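Local structure of BSU-2 beta-lactamase (Bacillus subtilis, 6W5E) at residues S119-R122 against Y128-A131; A183-E186 against D190-V193; F240-D245 against T249-I254. The protein is a class D beta-lactamase of Bacillus subtilis that probably inactivates beta-lactam antibiotics by hydrolysing their four-membered ring. One frame throughout, in Å; residues are numbered along the deposited sequence.

How the interactions relate
From the N terminus, the chain first closes interaction 1, where helix 117-122 turns through a short loop and meets helix 126-136. Next, interaction 2 bridges the turn between helix 172-184 and helix 191-200 at the surface. Last, interaction 3 folds helix 248-261 back on strand 236-244 across a tight connection. The three follow in series; none encloses or crosses another, and none touches another. Interaction 1 joins two helices of the helical part, interaction 2 ties helix 172-184, which lies on the large antiparallel sheet, to helix 191-200, and interaction 3 joins the C-terminal helix to the sheet itself. Interactions 2 and 3 lie on opposite sides of the chain's centre, about 25 Å apart between centres.

Interaction 1. Residues S119-R122 against Y128-A131; sequences SAMR and YYQA
The methyl group of Ala-120 wedges between the stem of Tyr-128 and the ring edge of Tyr-129, two consecutive tyrosines on the next helix. Its CB lies 3.5 Å from CB of Tyr-128 and equally 3.5 Å from CE1 of Tyr-129, so one small side chain fills the angle between two large ones. Toward Tyr-129 it comes at the ring edge, in the ring plane, along the side formed by CD1 and CE1. Toward Tyr-128 it sits beside the stem of the side chain, with CG of Tyr-128 3.7 Å from the Ala-120 CB. Alanine suits this place because the CA atoms of Ala-120 and Tyr-128 are only 6.4 Å apart, which leaves little depth for a longer group.

Different first torsions help to send the two rings different ways: CG of Tyr-128 is anti to its backbone N (chi1 -177°), while Tyr-129 turns its CG to lie beside the backbone N (chi1 -82°). The second choice sends the Tyr-129 ring across to the helix of Met-121, whose CB lies 3.7 Å from the Tyr-129 OH. That hydroxyl is buried, and its proton is given to the backbone oxygen of Leu-117, the first residue of helix 117-122. Tyrosine thus supplies an apolar ring flank for Ala-120 and a polar tip for the start of the same helix. The hydroxyl of Tyr-128 is likewise bound, to the backbone oxygen of Asp-97, and its ring has a cation-pi partner in Lys-99.

The contact is buried at the turn between helix 117-122 and helix 126-136. Helix 81-88 covers Met-121 and Tyr-129 through Ala-83, while the Tyr-128 side chain reaches the short strand 98-99.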
ATOM      1  N   SER A 119       3.896  14.036   0.517  1.00 10.62           N
ATOM      2  CA  SER A 119       4.127  14.035   1.955  1.00 10.69           C
ATOM      3  C   SER A 119       2.977  13.366   2.678  1.00 10.65           C
ATOM      4  O   SER A 119       3.184  12.693   3.693  1.00 11.59           O
ATOM      5  CB  SER A 119       4.367  15.448   2.489  1.00 11.95           C
ATOM      6  OG  SER A 119       3.172  16.208   2.472  1.00 13.05           O
ATOM      7  N   ALA A 120       1.758  13.531   2.160  1.00 10.82           N
ATOM      8  CA  ALA A 120       0.606  12.899   2.784  1.00 11.41           C
ATOM      9  C   ALA A 120       0.645  11.393   2.616  1.00 11.64           C
ATOM     10  O   ALA A 120       0.105  10.670   3.454  1.00 14.70           O
ATOM     11  CB  ALA A 120      -0.693  13.491   2.258  1.00 12.31           C
ATOM     12  N   MET A 121       1.285  10.893   1.560  1.00 11.46           N
ATOM     13  CA  MET A 121       1.531   9.460   1.492  0.56 12.20           C
ATOM     14  C   MET A 121       2.572   9.039   2.527  1.00 12.96           C
ATOM     15  O   MET A 121       2.349   8.080   3.275  1.00 14.56           O
ATOM     16  CB  MET A 121       1.961   9.035   0.093  0.56 13.03           C
ATOM     17  CG  MET A 121       2.128   7.527   0.017  0.56 12.42           C
ATOM     18  SD  MET A 121       2.394   6.891  -1.636  0.56 12.47           S
ATOM     19  CE  MET A 121       0.753   7.058  -2.336  0.56 15.67           C
ATOM     20  N   ARG A 122       3.697   9.759   2.589  1.00 13.72           N
ATOM     21  CA  ARG A 122       4.783   9.410   3.504  1.00 14.00           C
ATOM     22  C   ARG A 122       4.334   9.458   4.958  1.00 13.95           C
ATOM     23  O   ARG A 122       4.704   8.589   5.757  1.00 14.92           O
ATOM     24  CB  ARG A 122       5.966  10.351   3.266  1.00 15.12           C
ATOM     25  CG  ARG A 122       7.175  10.087   4.153  1.00 16.14           C
ATOM     26  CD  ARG A 122       8.358  10.947   3.737  1.00 16.08           C
ATOM     27  NE  ARG A 122       8.842  10.567   2.413  1.00 16.08           N
ATOM     28  CZ  ARG A 122       9.607  11.335   1.647  1.00 15.75           C
ATOM     29  NH1 ARG A 122       9.976  12.537   2.073  1.00 18.04           N
ATOM     30  NH2 ARG A 122       9.993  10.907   0.454  1.00 15.32           N
ATOM     31  N   TYR A 128      -5.593  14.982   3.686  1.00 12.27           N
ATOM     32  CA  TYR A 128      -5.233  15.365   2.326  1.00 10.87           C
ATOM     33  C   TYR A 128      -5.922  14.452   1.318  1.00 10.51           C
ATOM     34  O   TYR A 128      -6.500  14.913   0.324  1.00 11.08           O
ATOM     35  CB  TYR A 128      -3.707  15.294   2.162  1.00 11.14           C
ATOM     36  CG  TYR A 128      -3.241  15.752   0.795  1.00 10.21           C
ATOM     37  CD1 TYR A 128      -3.437  14.950  -0.339  1.00  9.86           C
ATOM     38  CD2 TYR A 128      -2.620  16.985   0.628  1.00 11.21           C
ATOM     39  CE1 TYR A 128      -3.061  15.376  -1.585  1.00 10.48           C
ATOM     40  CE2 TYR A 128      -2.215  17.412  -0.623  1.00 10.90           C
ATOM     41  CZ  TYR A 128      -2.443  16.597  -1.721  1.00 10.11           C
ATOM     42  OH  TYR A 128      -2.080  17.013  -2.973  1.00 10.40           O
ATOM     43  N   TYR A 129      -5.855  13.139   1.555  1.00 11.55           N
ATOM     44  CA  TYR A 129      -6.428  12.184   0.616  1.00 10.36           C
ATOM     45  C   TYR A 129      -7.951  12.185   0.655  1.00 10.38           C
ATOM     46  O   TYR A 129      -8.584  11.808  -0.337  1.00 11.16           O
ATOM     47  CB  TYR A 129      -5.814  10.795   0.830  1.00 10.81           C
ATOM     48  CG  TYR A 129      -4.467  10.676   0.138  1.00 10.54           C
ATOM     49  CD1 TYR A 129      -3.339  11.331   0.631  1.00 11.24           C
ATOM     50  CD2 TYR A 129      -4.340   9.968  -1.050  1.00 11.17           C
ATOM     51  CE1 TYR A 129      -2.112  11.233  -0.023  1.00 11.35           C
ATOM     52  CE2 TYR A 129      -3.125   9.863  -1.698  1.00 11.76           C
ATOM     53  CZ  TYR A 129      -2.022  10.511  -1.194  1.00 10.39           C
ATOM     54  OH  TYR A 129      -0.829  10.403  -1.868  1.00 11.13           O
ATOM     55  N   GLN A 130      -8.551  12.616   1.766  1.00 11.30           N
ATOM     56  CA  GLN A 130      -9.997  12.815   1.787  1.00 11.12           C
ATOM     57  C   GLN A 130     -10.401  13.952   0.851  1.00 11.45           C
ATOM     58  O   GLN A 130     -11.377  13.830   0.102  1.00 12.01           O
ATOM     59  CB  GLN A 130     -10.470  13.066   3.220  1.00 12.57           C
ATOM     60  CG  GLN A 130     -10.404  11.815   4.082  1.00 12.45           C
ATOM     61  CD  GLN A 130     -10.751  12.084   5.532  1.00 15.15           C
ATOM     62  OE1 GLN A 130     -10.247  13.029   6.138  1.00 18.75           O
ATOM     63  NE2 GLN A 130     -11.604  11.241   6.101  1.00 15.73           N
ATOM     64  N   ALA A 131      -9.647  15.057   0.855  1.00 12.03           N
ATOM     65  CA  ALA A 131      -9.919  16.132  -0.100  1.00 11.95           C
ATOM     66  C   ALA A 131      -9.748  15.653  -1.538  1.00 11.06           C
ATOM     67  O   ALA A 131     -10.564  15.979  -2.413  1.00 11.82           O
ATOM     68  CB  ALA A 131      -9.009  17.320   0.190  1.00 13.71           C
TER

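Interaction 2. Residues A183-E186 against D190-V193; sequences AKEE and DKPV
A chi1 of -56° sets CG of Glu-185 anti to the carbonyl carbon, and Lys-191 bends at chi2 (-109°), away from a staggered value; together these torsions bring the two charges into contact. Glu-185 takes positive phi as it leaves its helix, in a Schellman motif with two bonds back into the last turn. Its CB points to segment 190-193, the chain is extended beyond CG, and the lysine comes across to OE1 at about a right angle. NZ of Lys-191 donates to Glu-185 OE1 at 2.7 Å, forming a salt bridge. The ammonium approaches that oxygen from the anti side and 22° out of the carboxylate plane. This end of the lysine crosses over the glutamate, NZ 3.6 Å from CB of Glu-185. A long, flexible lysine suits a span where the nearest CA atoms, those of Glu-185 and Lys-191, are 7.3 Å apart.

The other carboxylate oxygen, OE2, forms salt bridges with Lys-195 and Lys-198, a cluster of positive charge that probably favours the ionised glutamate. Through these lysines, all on helix 191-200, the end of helix 172-184 is fastened to its successor at the protein surface, while Val-193 packs inward on helix 81-88.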
ATOM      1  N   ALA A 183       3.722  -2.755 -10.186  1.00 11.53           N
ATOM      2  CA  ALA A 183       5.154  -2.996 -10.348  1.00 12.51           C
ATOM      3  C   ALA A 183       5.519  -3.195 -11.814  1.00 12.78           C
ATOM      4  O   ALA A 183       6.521  -2.651 -12.298  1.00 13.75           O
ATOM      5  CB  ALA A 183       5.567  -4.218  -9.532  1.00 12.89           C
ATOM      6  N   LYS A 184       4.721  -3.973 -12.535  1.00 12.05           N
ATOM      7  CA  LYS A 184       4.954  -4.228 -13.948  1.00 12.83           C
ATOM      8  C   LYS A 184       4.543  -3.060 -14.830  1.00 13.67           C
ATOM      9  O   LYS A 184       4.790  -3.100 -16.044  1.00 13.94           O
ATOM     10  CB  LYS A 184       4.145  -5.450 -14.374  1.00 14.60           C
ATOM     11  CG  LYS A 184       4.597  -6.791 -13.800  1.00 15.22           C
ATOM     12  CD  LYS A 184       3.587  -7.865 -14.211  1.00 18.30           C
ATOM     13  CE  LYS A 184       3.969  -9.272 -13.799  1.00 22.44           C
ATOM     14  NZ  LYS A 184       2.889 -10.231 -14.178  1.00 24.43           N
ATOM     15  N   GLU A 185       3.885  -2.055 -14.257  1.00 13.45           N
ATOM     16  CA  GLU A 185       3.351  -0.915 -15.004  1.00 15.17           C
ATOM     17  C   GLU A 185       2.363  -1.357 -16.078  1.00 14.33           C
ATOM     18  O   GLU A 185       2.286  -0.770 -17.158  1.00 17.53           O
ATOM     19  CB  GLU A 185       4.453   0.012 -15.525  1.00 14.72           C
ATOM     20  CG  GLU A 185       5.313   0.484 -14.358  1.00 16.74           C
ATOM     21  CD  GLU A 185       6.458   1.377 -14.742  1.00 15.81           C
ATOM     22  OE1 GLU A 185       6.562   1.757 -15.928  1.00 21.28           O
ATOM     23  OE2 GLU A 185       7.257   1.694 -13.836  1.00 17.70           O
ATOM     24  N   GLU A 186       1.596  -2.402 -15.762  1.00 13.36           N
ATOM     25  CA  GLU A 186       0.530  -2.932 -16.611  1.00 14.88           C
ATOM     26  C   GLU A 186      -0.835  -2.531 -16.081  1.00 19.12           C
ATOM     27  O   GLU A 186      -1.753  -3.343 -15.964  1.00 28.07           O
ATOM     28  CB  GLU A 186       0.653  -4.447 -16.737  1.00 16.16           C
ATOM     29  CG  GLU A 186       1.864  -4.866 -17.573  1.00 19.85           C
ATOM     30  CD  GLU A 186       2.140  -6.362 -17.554  1.00 24.54           C
ATOM     31  OE1 GLU A 186       1.357  -7.110 -16.938  1.00 27.55           O
ATOM     32  OE2 GLU A 186       3.155  -6.785 -18.152  1.00 28.24           O
ATOM     33  N   ASP A 190      -1.055   6.604 -17.252  1.00 15.54           N
ATOM     34  CA  ASP A 190       0.107   7.095 -17.977  1.00 16.22           C
ATOM     35  C   ASP A 190       1.378   6.642 -17.276  1.00 15.31           C
ATOM     36  O   ASP A 190       1.431   6.541 -16.048  1.00 15.15           O
ATOM     37  CB  ASP A 190       0.097   8.620 -18.063  1.00 16.54           C
ATOM     38  CG  ASP A 190      -1.136   9.163 -18.761  1.00 21.49           C
ATOM     39  OD1 ASP A 190      -1.849   8.383 -19.425  1.00 24.11           O
ATOM     40  OD2 ASP A 190      -1.387  10.378 -18.653  1.00 28.07           O
ATOM     41  N   LYS A 191       2.400   6.335 -18.069  1.00 17.39           N
ATOM     42  CA  LYS A 191       3.682   5.947 -17.489  1.00 17.14           C
ATOM     43  C   LYS A 191       4.196   6.939 -16.453  1.00 14.65           C
ATOM     44  O   LYS A 191       4.571   6.501 -15.357  1.00 14.48           O
ATOM     45  CB  LYS A 191       4.698   5.628 -18.598  1.00 19.19           C
ATOM     46  CG  LYS A 191       4.495   4.259 -19.223  1.00 25.53           C
ATOM     47  CD  LYS A 191       5.607   3.306 -18.804  1.00 31.52           C
ATOM     48  CE  LYS A 191       5.205   1.850 -18.983  1.00 34.91           C
ATOM     49  NZ  LYS A 191       6.267   0.944 -18.467  1.00 32.85           N
ATOM     50  N   PRO A 192       4.232   8.253 -16.705  1.00 16.57           N
ATOM     51  CA  PRO A 192       4.721   9.163 -15.653  1.00 16.33           C
ATOM     52  C   PRO A 192       3.894   9.120 -14.383  1.00 13.67           C
ATOM     53  O   PRO A 192       4.444   9.328 -13.295  1.00 13.42           O
ATOM     54  CB  PRO A 192       4.673  10.544 -16.317  1.00 17.55           C
ATOM     55  CG  PRO A 192       4.689  10.274 -17.778  1.00 21.20           C
ATOM     56  CD  PRO A 192       4.017   8.957 -17.986  1.00 18.19           C
ATOM     57  N   VAL A 193       2.591   8.852 -14.489  1.00 13.56           N
ATOM     58  CA  VAL A 193       1.751   8.737 -13.297  1.00 12.22           C
ATOM     59  C   VAL A 193       2.229   7.588 -12.418  1.00 11.47           C
ATOM     60  O   VAL A 193       2.376   7.733 -11.199  1.00 11.50           O
ATOM     61  CB  VAL A 193       0.273   8.576 -13.696  1.00 13.07           C
ATOM     62  CG1 VAL A 193      -0.575   8.142 -12.490  1.00 13.68           C
ATOM     63  CG2 VAL A 193      -0.242   9.876 -14.305  1.00 14.87           C
TER

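Interaction 3. Residues F240-D245 against T249-I254; sequences FVTNVD and TKAKNI
Ala-251 is packed between two side chains of the strand: its CB lies 3.9 Å from CG2 of Val-244 and 4.0 Å from CG2 of Thr-242. This is the closely fitted part of the contact, and the small alanine lets the backbones approach until the CA atoms of Thr-242 and Ala-251 are 5.8 Å apart. Thr-242 holds CG2 anti to its backbone N, which sets the methyl over the helix, 3.7 Å from the backbone oxygen of Ala-251. Its hydroxyl is directed elsewhere, to OG1 of Thr-255, one helical turn after Ala-251; Thr-255 OG1 also bonds to the Ala-251 oxygen, so the buried polar atoms are satisfied together.

One turn along the helix, Ile-254 and Val-244 reach toward each other tip to tip, CD1 of the isoleucine 4.1 Å from CG1 of the valine. Branched residues suit both places, since each presents a broad apolar surface on a buried face.

Away from this core the contact opens. Lys-250 starts toward the strand, yet its side chain touches Thr-46 and its end leads away from the strand. Asp-245, where the strand has ended, and Thr-249 are exposed.

The axes of strand 240-244 and helix 249-254 approach to 7.8 Å and are inclined at 136°, an oblique antiparallel crossing. On the opposite face of the strand, Val-241 meets helix 172-184. A C-terminal helix laid against a central antiparallel sheet, with further helices on the sheet's other face, is the layered fold of serine beta-lactamases and penicillin-binding transpeptidase domains.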
ATOM      1  N   PHE A 240       5.258  -7.578  -2.254  1.00 10.45           N
ATOM      2  CA  PHE A 240       4.900  -8.123  -0.947  1.00  9.84           C
ATOM      3  C   PHE A 240       3.626  -7.495  -0.396  1.00  9.51           C
ATOM      4  O   PHE A 240       3.302  -6.328  -0.668  1.00 10.29           O
ATOM      5  CB  PHE A 240       6.040  -7.966   0.082  1.00 12.15           C
ATOM      6  CG  PHE A 240       6.444  -6.538   0.304  1.00 11.03           C
ATOM      7  CD1 PHE A 240       5.708  -5.717   1.150  1.00 10.67           C
ATOM      8  CD2 PHE A 240       7.554  -6.011  -0.339  1.00 12.49           C
ATOM      9  CE1 PHE A 240       6.052  -4.382   1.329  1.00 12.33           C
ATOM     10  CE2 PHE A 240       7.912  -4.683  -0.148  1.00 14.72           C
ATOM     11  CZ  PHE A 240       7.160  -3.873   0.688  1.00 15.26           C
ATOM     12  N   VAL A 241       2.922  -8.283   0.417  1.00 10.08           N
ATOM     13  CA  VAL A 241       1.786  -7.821   1.203  1.00 10.17           C
ATOM     14  C   VAL A 241       1.864  -8.481   2.568  1.00 10.57           C
ATOM     15  O   VAL A 241       1.932  -9.712   2.667  1.00 11.51           O
ATOM     16  CB  VAL A 241       0.449  -8.188   0.529  1.00 11.45           C
ATOM     17  CG1 VAL A 241      -0.723  -7.994   1.483  1.00 11.79           C
ATOM     18  CG2 VAL A 241       0.235  -7.345  -0.718  1.00 12.55           C
ATOM     19  N   THR A 242       1.833  -7.668   3.618  1.00 11.46           N
ATOM     20  CA  THR A 242       1.738  -8.141   4.992  1.00 10.29           C
ATOM     21  C   THR A 242       0.499  -7.542   5.633  1.00 10.03           C
ATOM     22  O   THR A 242       0.220  -6.350   5.464  1.00 10.74           O
ATOM     23  CB  THR A 242       2.977  -7.731   5.779  1.00 11.32           C
ATOM     24  OG1 THR A 242       4.127  -8.256   5.115  1.00 13.19           O
ATOM     25  CG2 THR A 242       2.923  -8.268   7.211  1.00 12.42           C
ATOM     26  N   ASN A 243      -0.255  -8.375   6.350  1.00 10.58           N
ATOM     27  CA  ASN A 243      -1.485  -7.934   6.993  1.00 11.50           C
ATOM     28  C   ASN A 243      -1.588  -8.630   8.343  1.00 11.45           C
ATOM     29  O   ASN A 243      -1.336  -9.835   8.433  1.00 13.02           O
ATOM     30  CB  ASN A 243      -2.686  -8.277   6.094  1.00 13.97           C
ATOM     31  CG  ASN A 243      -4.002  -8.245   6.825  1.00 15.36           C
ATOM     32  OD1 ASN A 243      -4.459  -9.269   7.328  1.00 19.54           O
ATOM     33  ND2 ASN A 243      -4.628  -7.073   6.884  1.00 18.07           N
ATOM     34  N   VAL A 244      -1.929  -7.871   9.392  1.00 10.47           N
ATOM     35  CA  VAL A 244      -1.864  -8.357  10.769  1.00 12.01           C
ATOM     36  C   VAL A 244      -3.012  -7.777  11.593  1.00 10.97           C
ATOM     37  O   VAL A 244      -3.566  -6.717  11.281  1.00 11.34           O
ATOM     38  CB  VAL A 244      -0.512  -8.019  11.459  1.00 12.13           C
ATOM     39  CG1 VAL A 244       0.643  -8.772  10.823  1.00 14.02           C
ATOM     40  CG2 VAL A 244      -0.259  -6.511  11.437  1.00 14.11           C
ATOM     41  N   ASP A 245      -3.333  -8.473  12.690  1.00 13.10           N
ATOM     42  CA  ASP A 245      -4.236  -7.958  13.717  1.00 12.81           C
ATOM     43  C   ASP A 245      -3.469  -7.091  14.713  1.00 14.39           C
ATOM     44  O   ASP A 245      -3.514  -7.324  15.925  1.00 15.92           O
ATOM     45  CB  ASP A 245      -4.986  -9.117  14.406  1.00 14.60           C
ATOM     46  CG  ASP A 245      -4.106  -9.918  15.373  1.00 20.31           C
ATOM     47  OD1 ASP A 245      -2.903 -10.089  15.094  1.00 19.89           O
ATOM     48  OD2 ASP A 245      -4.627 -10.386  16.417  1.00 22.79           O
ATOM     49  N   THR A 249       2.782  -0.348  11.752  1.00 13.70           N
ATOM     50  CA  THR A 249       4.194  -0.392  12.127  1.00 14.66           C
ATOM     51  C   THR A 249       4.645  -1.825  12.359  1.00 13.87           C
ATOM     52  O   THR A 249       5.724  -2.226  11.903  1.00 15.02           O
ATOM     53  CB  THR A 249       4.423   0.460  13.375  1.00 18.41           C
ATOM     54  OG1 THR A 249       4.181   1.832  13.049  1.00 21.86           O
ATOM     55  CG2 THR A 249       5.848   0.305  13.881  1.00 20.68           C
ATOM     56  N   LYS A 250       3.822  -2.614  13.054  1.00 13.87           N
ATOM     57  CA  LYS A 250       4.138  -4.027  13.239  1.00 14.58           C
ATOM     58  C   LYS A 250       4.236  -4.744  11.898  1.00 12.55           C
ATOM     59  O   LYS A 250       5.168  -5.522  11.664  1.00 13.62           O
ATOM     60  CB  LYS A 250       3.090  -4.691  14.136  1.00 16.58           C
ATOM     61  CG  LYS A 250       3.327  -6.182  14.367  1.00 18.34           C
ATOM     62  CD  LYS A 250       4.615  -6.454  15.134  1.00 21.73           C
ATOM     63  CE  LYS A 250       4.636  -7.877  15.674  1.00 24.81           C
ATOM     64  NZ  LYS A 250       5.854  -8.167  16.473  1.00 31.92           N
ATOM     65  N   ALA A 251       3.273  -4.500  11.000  1.00 11.82           N
ATOM     66  CA  ALA A 251       3.325  -5.119   9.679  1.00 12.69           C
ATOM     67  C   ALA A 251       4.605  -4.739   8.946  1.00 10.82           C
ATOM     68  O   ALA A 251       5.241  -5.586   8.307  1.00 12.01           O
ATOM     69  CB  ALA A 251       2.099  -4.699   8.869  1.00 12.40           C
ATOM     70  N   LYS A 252       5.007  -3.471   9.034  1.00 10.90           N
ATOM     71  CA  LYS A 252       6.216  -3.037   8.344  1.00 11.12           C
ATOM     72  C   LYS A 252       7.452  -3.671   8.966  1.00 11.51           C
ATOM     73  O   LYS A 252       8.347  -4.126   8.248  1.00 12.86           O
ATOM     74  CB  LYS A 252       6.321  -1.512   8.382  1.00 11.88           C
ATOM     75  CG  LYS A 252       7.533  -0.958   7.634  1.00 14.88           C
ATOM     76  CD  LYS A 252       7.598   0.557   7.726  1.00 17.76           C
ATOM     77  CE  LYS A 252       8.816   1.080   6.992  1.00 21.22           C
ATOM     78  NZ  LYS A 252       8.935   2.570   7.064  1.00 25.90           N
ATOM     79  N   ASN A 253       7.519  -3.710  10.299  1.00 12.79           N
ATOM     80  CA  ASN A 253       8.680  -4.306  10.953  1.00 12.97           C
ATOM     81  C   ASN A 253       8.810  -5.787  10.612  1.00 12.09           C
ATOM     82  O   ASN A 253       9.921  -6.292  10.415  1.00 13.46           O
ATOM     83  CB  ASN A 253       8.604  -4.101  12.467  1.00 14.70           C
ATOM     84  CG  ASN A 253       8.802  -2.656  12.865  1.00 18.25           C
ATOM     85  OD1 ASN A 253       9.280  -1.844  12.072  1.00 19.41           O
ATOM     86  ND2 ASN A 253       8.445  -2.326  14.105  1.00 19.78           N
ATOM     87  N   ILE A 254       7.681  -6.500  10.540  1.00 12.76           N
ATOM     88  CA  ILE A 254       7.713  -7.904  10.136  1.00 12.61           C
ATOM     89  C   ILE A 254       8.253  -8.027   8.718  1.00 12.05           C
ATOM     90  O   ILE A 254       9.118  -8.865   8.429  1.00 12.86           O
ATOM     91  CB  ILE A 254       6.309  -8.527  10.262  1.00 12.72           C
ATOM     92  CG1 ILE A 254       5.969  -8.817  11.730  1.00 14.70           C
ATOM     93  CG2 ILE A 254       6.211  -9.789   9.412  1.00 13.85           C
ATOM     94  CD1 ILE A 254       4.532  -9.204  11.939  1.00 16.55           C
TER